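Local structure of citrate synthase (Metallosphaera sedula, 6ABW) at residues S209-I214 and D364-I369; M107-F112 and A221-K226; V242-P247 and F301-K306. The protein binds acetyl-CoA and probably condenses it with oxaloacetate and water to give citrate and free CoA in the tricarboxylic acid cycle. One frame throughout, in Å; residues are numbered along the deposited sequence.

Interaction 1: residues S209-I214 and D364-I369; sequences STLSDI and DQHRLI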
loop_
_atom_site.group_PDB
_atom_site.type_symbol
_atom_site.label_atom_id
_atom_site.label_comp_id
_atom_site.label_asym_id
_atom_site.label_seq_id
_atom_site.Cartn_x
_atom_site.Cartn_y
_atom_site.Cartn_z
ATOM N N SER A 209 6.047 -7.327 -6.519
ATOM C CA SER A 209 7.474 -7.508 -6.938
ATOM C C SER A 209 8.420 -7.925 -5.813
ATOM O O SER A 209 9.532 -8.421 -6.064
ATOM C CB SER A 209 8.025 -6.242 -7.625
ATOM O OG SER A 209 8.416 -5.177 -6.735
ATOM N N THR A 210 8.043 -7.665 -4.589
ATOM C CA THR A 210 8.820 -8.104 -3.446
ATOM C C THR A 210 8.328 -9.430 -2.895
ATOM O O THR A 210 8.819 -9.877 -1.867
ATOM C CB THR A 210 8.758 -7.061 -2.307
ATOM O OG1 THR A 210 7.443 -7.072 -1.734
ATOM C CG2 THR A 210 9.080 -5.662 -2.789
ATOM N N LEU A 211 7.237 -9.960 -3.466
ATOM C CA LEU A 211 6.589 -11.167 -3.056
ATOM C C LEU A 211 5.810 -10.988 -1.795
ATOM O O LEU A 211 5.449 -11.938 -1.111
ATOM C CB LEU A 211 7.534 -12.400 -3.060
ATOM C CG LEU A 211 8.177 -12.658 -4.405
ATOM C CD1 LEU A 211 9.129 -13.863 -4.307
ATOM C CD2 LEU A 211 7.218 -12.830 -5.568
ATOM N N SER A 212 5.414 -9.748 -1.520
ATOM C CA SER A 212 4.420 -9.497 -0.468
ATOM C C SER A 212 3.124 -10.260 -0.802
ATOM O O SER A 212 2.760 -10.401 -1.956
ATOM C CB SER A 212 4.189 -7.989 -0.279
ATOM O OG SER A 212 3.355 -7.807 0.885
ATOM N N ASP A 213 2.437 -10.774 0.222
ATOM C CA ASP A 213 1.221 -11.563 0.012
ATOM C C ASP A 213 0.096 -10.790 -0.718
ATOM O O ASP A 213 0.080 -9.570 -0.754
ATOM C CB ASP A 213 0.714 -12.144 1.305
ATOM C CG ASP A 213 0.286 -11.078 2.325
ATOM O OD1 ASP A 213 -0.858 -10.599 2.221
ATOM O OD2 ASP A 213 1.053 -10.722 3.227
ATOM N N ILE A 214 -0.747 -11.556 -1.369
ATOM C CA ILE A 214 -1.828 -10.989 -2.150
ATOM C C ILE A 214 -2.746 -10.007 -1.416
ATOM O O ILE A 214 -3.235 -9.053 -2.004
ATOM C CB ILE A 214 -2.594 -12.124 -2.900
ATOM C CG1 ILE A 214 -3.316 -11.542 -4.087
ATOM C CG2 ILE A 214 -3.495 -12.881 -1.940
ATOM C CD1 ILE A 214 -3.635 -12.600 -5.168
ATOM N N ASP A 364 4.728 -14.852 -14.323
ATOM C CA ASP A 364 5.296 -14.836 -15.650
ATOM C C ASP A 364 6.504 -13.968 -15.699
ATOM O O ASP A 364 7.552 -14.373 -16.185
ATOM C CB ASP A 364 4.194 -14.434 -16.673
ATOM C CG ASP A 364 4.697 -14.366 -18.133
ATOM O OD1 ASP A 364 5.622 -15.127 -18.521
ATOM O OD2 ASP A 364 4.142 -13.553 -18.908
ATOM N N GLN A 365 6.367 -12.784 -15.125
ATOM C CA GLN A 365 7.157 -11.601 -15.514
ATOM C C GLN A 365 7.650 -10.893 -14.258
ATOM O O GLN A 365 7.768 -9.657 -14.206
ATOM C CB GLN A 365 6.308 -10.664 -16.404
ATOM C CG GLN A 365 4.841 -11.064 -16.452
ATOM C CD GLN A 365 3.935 -10.143 -17.237
ATOM O OE1 GLN A 365 2.684 -10.272 -17.164
ATOM N NE2 GLN A 365 4.544 -9.218 -18.018
ATOM N N HIS A 366 7.936 -11.701 -13.240
ATOM C CA HIS A 366 8.377 -11.156 -11.989
ATOM C C HIS A 366 9.792 -10.589 -12.215
ATOM O O HIS A 366 10.758 -11.342 -12.407
ATOM C CB HIS A 366 8.367 -12.196 -10.867
ATOM C CG HIS A 366 9.051 -11.707 -9.642
ATOM N ND1 HIS A 366 10.284 -12.174 -9.249
ATOM C CD2 HIS A 366 8.737 -10.699 -8.800
ATOM C CE1 HIS A 366 10.677 -11.512 -8.178
ATOM N NE2 HIS A 366 9.760 -10.605 -7.890
ATOM N N ARG A 367 9.866 -9.258 -12.297
ATOM C CA ARG A 367 11.125 -8.508 -12.101
ATOM C C ARG A 367 10.910 -7.807 -10.741
ATOM O O ARG A 367 9.795 -7.332 -10.450
ATOM C CB ARG A 367 11.408 -7.483 -13.248
ATOM C CG ARG A 367 12.783 -7.545 -13.939
ATOM C CD ARG A 367 12.697 -8.143 -15.354
ATOM N NE ARG A 367 12.220 -9.537 -15.307
ATOM C CZ ARG A 367 10.999 -9.999 -15.629
ATOM N NH1 ARG A 367 10.033 -9.223 -16.118
ATOM N NH2 ARG A 367 10.743 -11.293 -15.473
ATOM N N LEU A 368 11.950 -7.793 -9.901
ATOM C CA LEU A 368 11.945 -7.000 -8.668
ATOM C C LEU A 368 12.060 -5.515 -9.055
ATOM O O LEU A 368 12.971 -5.149 -9.812
ATOM C CB LEU A 368 13.100 -7.410 -7.741
ATOM C CG LEU A 368 13.296 -6.625 -6.433
ATOM C CD1 LEU A 368 12.028 -6.648 -5.589
ATOM C CD2 LEU A 368 14.515 -7.171 -5.681
ATOM N N ILE A 369 11.147 -4.672 -8.548
ATOM C CA ILE A 369 11.066 -3.268 -9.006
ATOM C C ILE A 369 12.132 -2.408 -8.237
ATOM O O ILE A 369 12.123 -2.320 -6.983
ATOM C CB ILE A 369 9.585 -2.724 -9.056
ATOM C CG1 ILE A 369 8.844 -3.355 -10.265
ATOM C CG2 ILE A 369 9.564 -1.207 -9.164
ATOM C CD1 ILE A 369 7.327 -3.240 -10.306
#
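S209 sits against H366 and L368, and these three residues bury the most surface here. They join the turn after helix 199-208 to the chain that leaves helix 342-365. The main bond runs from H366 NE2 to S209 O, at 2.9 Å and with an N-H...O angle of 162°. The oxygen lies in the plane of the imidazole. The donor stands 42° above the plane of the S209 carbonyl. A chi1 of 170° turns the H366 ring away from its own backbone N and across to S209. L211 CD2 packs over one ring face, toward the rim, 4.0 Å above the plane. The backbone N of L368 lies over the opposite face, also toward the rim. With an alanine here in place of H366, S209 O would probably lose this donor and a gap would open beside L211 CD2.

L368 reaches the same carbonyl with CD1, but its side chain is poorly ordered, so the close approach is doubtful. I369 N gives a weak bond to S209 OG, at 3.3 Å. The same hydroxyl is bonded to V206 O in the preceding helix. I369 CB packs 3.6 Å from S209 OG.

L211 closes helix 199-208 with positive phi in a Schellman motif. L229 of the second subunit packs on both L211 and H366. The chemistry implies a polar join. The imidazole takes the S209 carbonyl in the main bond; the hydroxyl is held chiefly by V206 O and only weakly by I369 N. L211 and I369 pack beside these groups.

Interaction 2: residues M107-F112 and A221-K226; sequences MMETAF and ALAALK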
loop_
_atom_site.group_PDB
_atom_site.type_symbol
_atom_site.label_atom_id
_atom_site.label_comp_id
_atom_site.label_asym_id
_atom_site.label_seq_id
_atom_site.Cartn_x
_atom_site.Cartn_y
_atom_site.Cartn_z
ATOM N N MET A 107 -11.308 2.557 5.490
ATOM C CA MET A 107 -11.739 1.464 6.330
ATOM C C MET A 107 -11.446 0.101 5.679
ATOM O O MET A 107 -11.000 -0.850 6.330
ATOM C CB MET A 107 -13.227 1.637 6.629
ATOM C CG MET A 107 -13.514 2.922 7.356
ATOM S SD MET A 107 -15.288 3.190 7.675
ATOM C CE MET A 107 -15.590 1.851 8.691
ATOM N N MET A 108 -11.696 -0.023 4.378
ATOM C CA MET A 108 -11.303 -1.209 3.656
ATOM C C MET A 108 -9.801 -1.467 3.744
ATOM O O MET A 108 -9.386 -2.597 3.873
ATOM C CB MET A 108 -11.698 -1.130 2.170
ATOM C CG MET A 108 -13.154 -1.046 1.857
ATOM S SD MET A 108 -13.382 -1.090 0.031
ATOM C CE MET A 108 -12.692 -2.526 -0.496
ATOM N N GLU A 109 -8.978 -0.450 3.566
ATOM C CA GLU A 109 -7.547 -0.536 3.620
ATOM C C GLU A 109 -7.117 -1.140 4.974
ATOM O O GLU A 109 -6.259 -2.076 5.019
ATOM C CB GLU A 109 -6.940 0.863 3.387
ATOM C CG GLU A 109 -5.450 0.962 3.342
ATOM C CD GLU A 109 -4.933 2.366 3.644
ATOM O OE1 GLU A 109 -5.215 2.898 4.746
ATOM O OE2 GLU A 109 -4.166 2.920 2.875
ATOM N N THR A 110 -7.753 -0.703 6.051
ATOM C CA THR A 110 -7.407 -1.145 7.375
ATOM C C THR A 110 -7.794 -2.613 7.563
ATOM O O THR A 110 -7.016 -3.434 8.035
ATOM C CB THR A 110 -8.046 -0.242 8.419
ATOM O OG1 THR A 110 -7.630 1.105 8.188
ATOM C CG2 THR A 110 -7.607 -0.635 9.819
ATOM N N ALA A 111 -9.003 -2.949 7.140
ATOM C CA ALA A 111 -9.465 -4.327 7.181
ATOM C C ALA A 111 -8.638 -5.280 6.348
ATOM O O ALA A 111 -8.257 -6.325 6.805
ATOM C CB ALA A 111 -10.927 -4.386 6.825
ATOM N N PHE A 112 -8.200 -4.858 5.168
ATOM C CA PHE A 112 -7.339 -5.698 4.329
ATOM C C PHE A 112 -5.942 -5.828 4.917
ATOM O O PHE A 112 -5.334 -6.881 4.731
ATOM C CB PHE A 112 -7.316 -5.209 2.878
ATOM C CG PHE A 112 -8.332 -5.878 2.060
ATOM C CD1 PHE A 112 -9.630 -5.469 2.049
ATOM C CD2 PHE A 112 -7.987 -7.081 1.401
ATOM C CE1 PHE A 112 -10.592 -6.194 1.335
ATOM C CE2 PHE A 112 -8.948 -7.824 0.711
ATOM C CZ PHE A 112 -10.249 -7.399 0.710
ATOM N N ALA A 221 -3.092 -1.213 -3.333
ATOM C CA ALA A 221 -4.082 -0.751 -4.279
ATOM C C ALA A 221 -5.091 0.169 -3.682
ATOM O O ALA A 221 -5.376 1.266 -4.229
ATOM C CB ALA A 221 -4.739 -1.928 -5.001
ATOM N N LEU A 222 -5.611 -0.214 -2.509
ATOM C CA LEU A 222 -6.533 0.638 -1.804
ATOM C C LEU A 222 -5.980 1.933 -1.267
ATOM O O LEU A 222 -6.659 2.957 -1.296
ATOM C CB LEU A 222 -7.172 -0.141 -0.669
ATOM C CG LEU A 222 -8.073 -1.335 -1.073
ATOM C CD1 LEU A 222 -8.239 -2.195 0.161
ATOM C CD2 LEU A 222 -9.438 -0.920 -1.610
ATOM N N ALA A 223 -4.723 1.895 -0.829
ATOM C CA ALA A 223 -3.992 3.107 -0.449
ATOM C C ALA A 223 -3.943 4.104 -1.603
ATOM O O ALA A 223 -4.186 5.295 -1.422
ATOM C CB ALA A 223 -2.556 2.785 0.005
ATOM N N ALA A 224 -3.648 3.636 -2.799
ATOM C CA ALA A 224 -3.661 4.499 -3.965
ATOM C C ALA A 224 -5.072 4.967 -4.395
ATOM O O ALA A 224 -5.285 6.153 -4.721
ATOM C CB ALA A 224 -2.992 3.778 -5.141
ATOM N N LEU A 225 -6.062 4.095 -4.278
ATOM C CA LEU A 225 -7.451 4.397 -4.620
ATOM C C LEU A 225 -8.031 5.464 -3.681
ATOM O O LEU A 225 -8.943 6.188 -4.055
ATOM C CB LEU A 225 -8.239 3.082 -4.522
ATOM C CG LEU A 225 -9.704 3.232 -4.957
ATOM C CD1 LEU A 225 -9.859 3.701 -6.407
ATOM C CD2 LEU A 225 -10.469 1.954 -4.772
ATOM N N LYS A 226 -7.516 5.583 -2.456
ATOM C CA LYS A 226 -8.005 6.557 -1.550
ATOM C C LYS A 226 -7.726 8.000 -2.064
ATOM O O LYS A 226 -8.479 8.931 -1.687
ATOM C CB LYS A 226 -7.402 6.349 -0.153
ATOM C CG LYS A 226 -8.182 6.991 0.925
ATOM C CD LYS A 226 -7.483 6.672 2.256
ATOM C CE LYS A 226 -7.846 7.715 3.264
ATOM N NZ LYS A 226 -7.049 7.536 4.485
HETATM O O HOH W 1 -7.048 4.960 5.664
#
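L222 of helix 214-225 packs into helix 104-119, forming an antiparallel helix pair in the mainly helical citrate synthase fold. The axes of segments 107-112 and 221-225 approach to 9.1 Å, with 167° between their directions. L222 CB starts the contact, 4.2 Å from E109 CB. With chi1 at -65°, CG lies beside the backbone N. L222 CD1 is directed at helix 104-119, while L222 CD2 runs across toward the M108 tip. L222 CD1 settles on the E109 backbone, 3.9 Å from E109 N, and also touches M108 CB. L222 CD1 meets the F112 ring obliquely, 4.0 Å from F112 CD1. L222 CD2 lies 3.8 Å from M108 CE, where a bend at chi3 brings it. The M108 and L222 side chains cross at about a right angle. M108 also packs on helices 128-151 and 342-365.

E109 passes beside L222, with its chain extended beyond CG. E109 OE2 lies 3.3 Å from A223 CB. It is hydrogen-bonded to S216 OG of the second subunit, which ties the buried carboxylate to the dimer interface. K226 NZ forms a salt bridge with D213 of that subunit. A water donates to E109 OE1 at 2.9 Å and accepts from K226 NZ at 2.8 Å.

Interaction 3: residues V242-P247 and F301-K306; sequences VEIGEP and FEIAQK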
loop_
_atom_site.group_PDB
_atom_site.type_symbol
_atom_site.label_atom_id
_atom_site.label_comp_id
_atom_site.label_asym_id
_atom_site.label_seq_id
_atom_site.Cartn_x
_atom_site.Cartn_y
_atom_site.Cartn_z
ATOM N N VAL A 242 -27.409 15.124 -7.421
ATOM C CA VAL A 242 -27.871 15.530 -6.116
ATOM C C VAL A 242 -28.038 17.055 -6.014
ATOM O O VAL A 242 -29.066 17.531 -5.541
ATOM C CB VAL A 242 -26.933 15.047 -5.021
ATOM C CG1 VAL A 242 -27.381 15.593 -3.635
ATOM C CG2 VAL A 242 -26.869 13.531 -5.022
ATOM N N GLU A 243 -27.098 17.777 -6.570
ATOM C CA GLU A 243 -27.126 19.213 -6.595
ATOM C C GLU A 243 -28.296 19.751 -7.445
ATOM O O GLU A 243 -28.928 20.759 -7.104
ATOM C CB GLU A 243 -25.776 19.679 -7.137
ATOM C CG GLU A 243 -25.515 21.174 -7.207
ATOM C CD GLU A 243 -24.028 21.413 -7.431
ATOM O OE1 GLU A 243 -23.229 20.947 -6.576
ATOM O OE2 GLU A 243 -23.652 21.965 -8.482
ATOM N N ILE A 244 -28.550 19.095 -8.556
ATOM C CA ILE A 244 -29.699 19.444 -9.414
ATOM C C ILE A 244 -31.015 19.207 -8.639
ATOM O O ILE A 244 -31.888 20.103 -8.615
ATOM C CB ILE A 244 -29.652 18.689 -10.751
ATOM C CG1 ILE A 244 -28.459 19.139 -11.567
ATOM C CG2 ILE A 244 -30.952 18.874 -11.528
ATOM C CD1 ILE A 244 -28.087 18.182 -12.658
ATOM N N GLY A 245 -31.149 18.076 -7.954
ATOM C CA GLY A 245 -32.266 17.869 -7.042
ATOM C C GLY A 245 -33.544 17.397 -7.650
ATOM O O GLY A 245 -34.118 16.433 -7.185
ATOM N N GLU A 246 -34.001 18.027 -8.730
ATOM C CA GLU A 246 -35.291 17.714 -9.397
ATOM C C GLU A 246 -35.100 17.794 -10.921
ATOM O O GLU A 246 -34.343 18.671 -11.371
ATOM C CB GLU A 246 -36.353 18.743 -9.015
ATOM C CG GLU A 246 -36.650 18.834 -7.537
ATOM C CD GLU A 246 -37.340 17.580 -6.992
ATOM O OE1 GLU A 246 -37.929 16.846 -7.810
ATOM O OE2 GLU A 246 -37.307 17.313 -5.746
ATOM N N PRO A 247 -35.703 16.878 -11.676
ATOM C CA PRO A 247 -35.469 16.857 -13.118
ATOM C C PRO A 247 -35.718 18.171 -13.886
ATOM O O PRO A 247 -34.979 18.524 -14.840
ATOM C CB PRO A 247 -36.469 15.799 -13.633
ATOM C CG PRO A 247 -36.632 14.883 -12.471
ATOM C CD PRO A 247 -36.574 15.748 -11.254
ATOM N N PHE A 301 -32.194 9.051 -11.724
ATOM C CA PHE A 301 -32.096 8.407 -13.008
ATOM C C PHE A 301 -32.628 9.366 -14.076
ATOM O O PHE A 301 -31.986 9.578 -15.079
ATOM C CB PHE A 301 -32.844 7.065 -13.105
ATOM C CG PHE A 301 -32.839 6.482 -14.486
ATOM C CD1 PHE A 301 -31.690 5.909 -15.009
ATOM C CD2 PHE A 301 -33.960 6.563 -15.306
ATOM C CE1 PHE A 301 -31.638 5.358 -16.293
ATOM C CE2 PHE A 301 -33.906 6.083 -16.638
ATOM C CZ PHE A 301 -32.751 5.464 -17.120
ATOM N N GLU A 302 -33.734 10.047 -13.758
ATOM C CA GLU A 302 -34.332 11.025 -14.700
ATOM C C GLU A 302 -33.447 12.216 -14.876
ATOM O O GLU A 302 -33.292 12.698 -15.970
ATOM C CB GLU A 302 -35.727 11.458 -14.220
ATOM C CG GLU A 302 -36.697 10.275 -14.292
ATOM C CD GLU A 302 -38.167 10.625 -14.005
ATOM O OE1 GLU A 302 -38.454 11.837 -13.756
ATOM O OE2 GLU A 302 -39.028 9.673 -14.020
ATOM N N ILE A 303 -32.827 12.695 -13.801
ATOM C CA ILE A 303 -31.871 13.802 -13.931
ATOM C C ILE A 303 -30.655 13.365 -14.763
ATOM O O ILE A 303 -30.205 14.076 -15.647
ATOM C CB ILE A 303 -31.398 14.304 -12.565
ATOM C CG1 ILE A 303 -32.549 15.003 -11.818
ATOM C CG2 ILE A 303 -30.215 15.235 -12.761
ATOM C CD1 ILE A 303 -32.339 15.005 -10.318
ATOM N N ALA A 304 -30.121 12.168 -14.470
ATOM C CA ALA A 304 -28.950 11.673 -15.240
ATOM C C ALA A 304 -29.262 11.550 -16.716
ATOM O O ALA A 304 -28.455 11.964 -17.559
ATOM C CB ALA A 304 -28.556 10.290 -14.745
ATOM N N GLN A 305 -30.443 11.024 -17.013
ATOM C CA GLN A 305 -30.821 10.841 -18.412
ATOM C C GLN A 305 -30.911 12.215 -19.170
ATOM O O GLN A 305 -30.448 12.351 -20.312
ATOM C CB GLN A 305 -32.087 9.966 -18.548
ATOM C CG GLN A 305 -32.519 9.756 -19.990
ATOM C CD GLN A 305 -33.163 8.377 -20.267
ATOM O OE1 GLN A 305 -32.902 7.762 -21.313
ATOM N NE2 GLN A 305 -33.949 7.884 -19.316
ATOM N N LYS A 306 -31.458 13.211 -18.512
ATOM C CA LYS A 306 -31.546 14.556 -19.104
ATOM C C LYS A 306 -30.160 15.175 -19.273
ATOM O O LYS A 306 -29.844 15.768 -20.326
ATOM C CB LYS A 306 -32.381 15.453 -18.196
ATOM C CG LYS A 306 -32.642 16.828 -18.773
ATOM C CD LYS A 306 -33.083 16.854 -20.267
ATOM C CE LYS A 306 -33.372 18.294 -20.708
ATOM N NZ LYS A 306 -34.094 18.307 -22.016
#
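The G245-E246 peptide is flat, with I303 CD1 over one face, 3.8 Å from both G245 C and E246 N. I303 CG1 stands nearly straight above the nitrogen of the puckered P247 ring, 3.7 Å from P247 N. The outer corner of the proline ring, CG, meets E302 instead. E302 OE1 is 3.8 Å from P247 CG, and E302 CB packs close to the same atom.

The other branch of I303 faces I244. I303 CG2 is 3.6 Å from I244 CD1, and the I244 and I303 side chains lie alongside, running opposite ways. In I303, CG1 lies beside the backbone N (chi1 -69°) and CG2 is anti to it, which sends one branch to the proline and the other to I244. T250 and W253 of helix 250-260 add to the packing on I244.

G245, the first residue past helix 233-244, has phi 83°. A CB there would collide with I244 O. The chain then turns through P247 toward helix 250-260. The I244 side chain is about 7 Å from that of L265, an acetyl-CoA-binding residue. This is a helix C-terminus and the following turn packed on helix 295-315, probably in the small, CoA-binding domain of citrate synthase.

Overall arrangement
From the N terminus, interaction 2 opens first, on helix 104-119. Before it closes, the chain passes 209-214, where interaction 1 opens. Interaction 2 then closes at 221-226, so the two cross. Interaction 3 joins 242-247 to 301-306 and closes a shorter, mainly helical loop. It follows interaction 2 in series and is nested inside the loop that interaction 1 closes at 364-369. Interactions 1 and 2 have nearest atoms about 6 Å apart, and both touch the second subunit. Interaction 3 touches no other chain. Its centre is about 46 Å from that of interaction 1, across the chain's centre. Helix 214-225 and helix 233-244, successive in the chain, connect interactions 2 and 3.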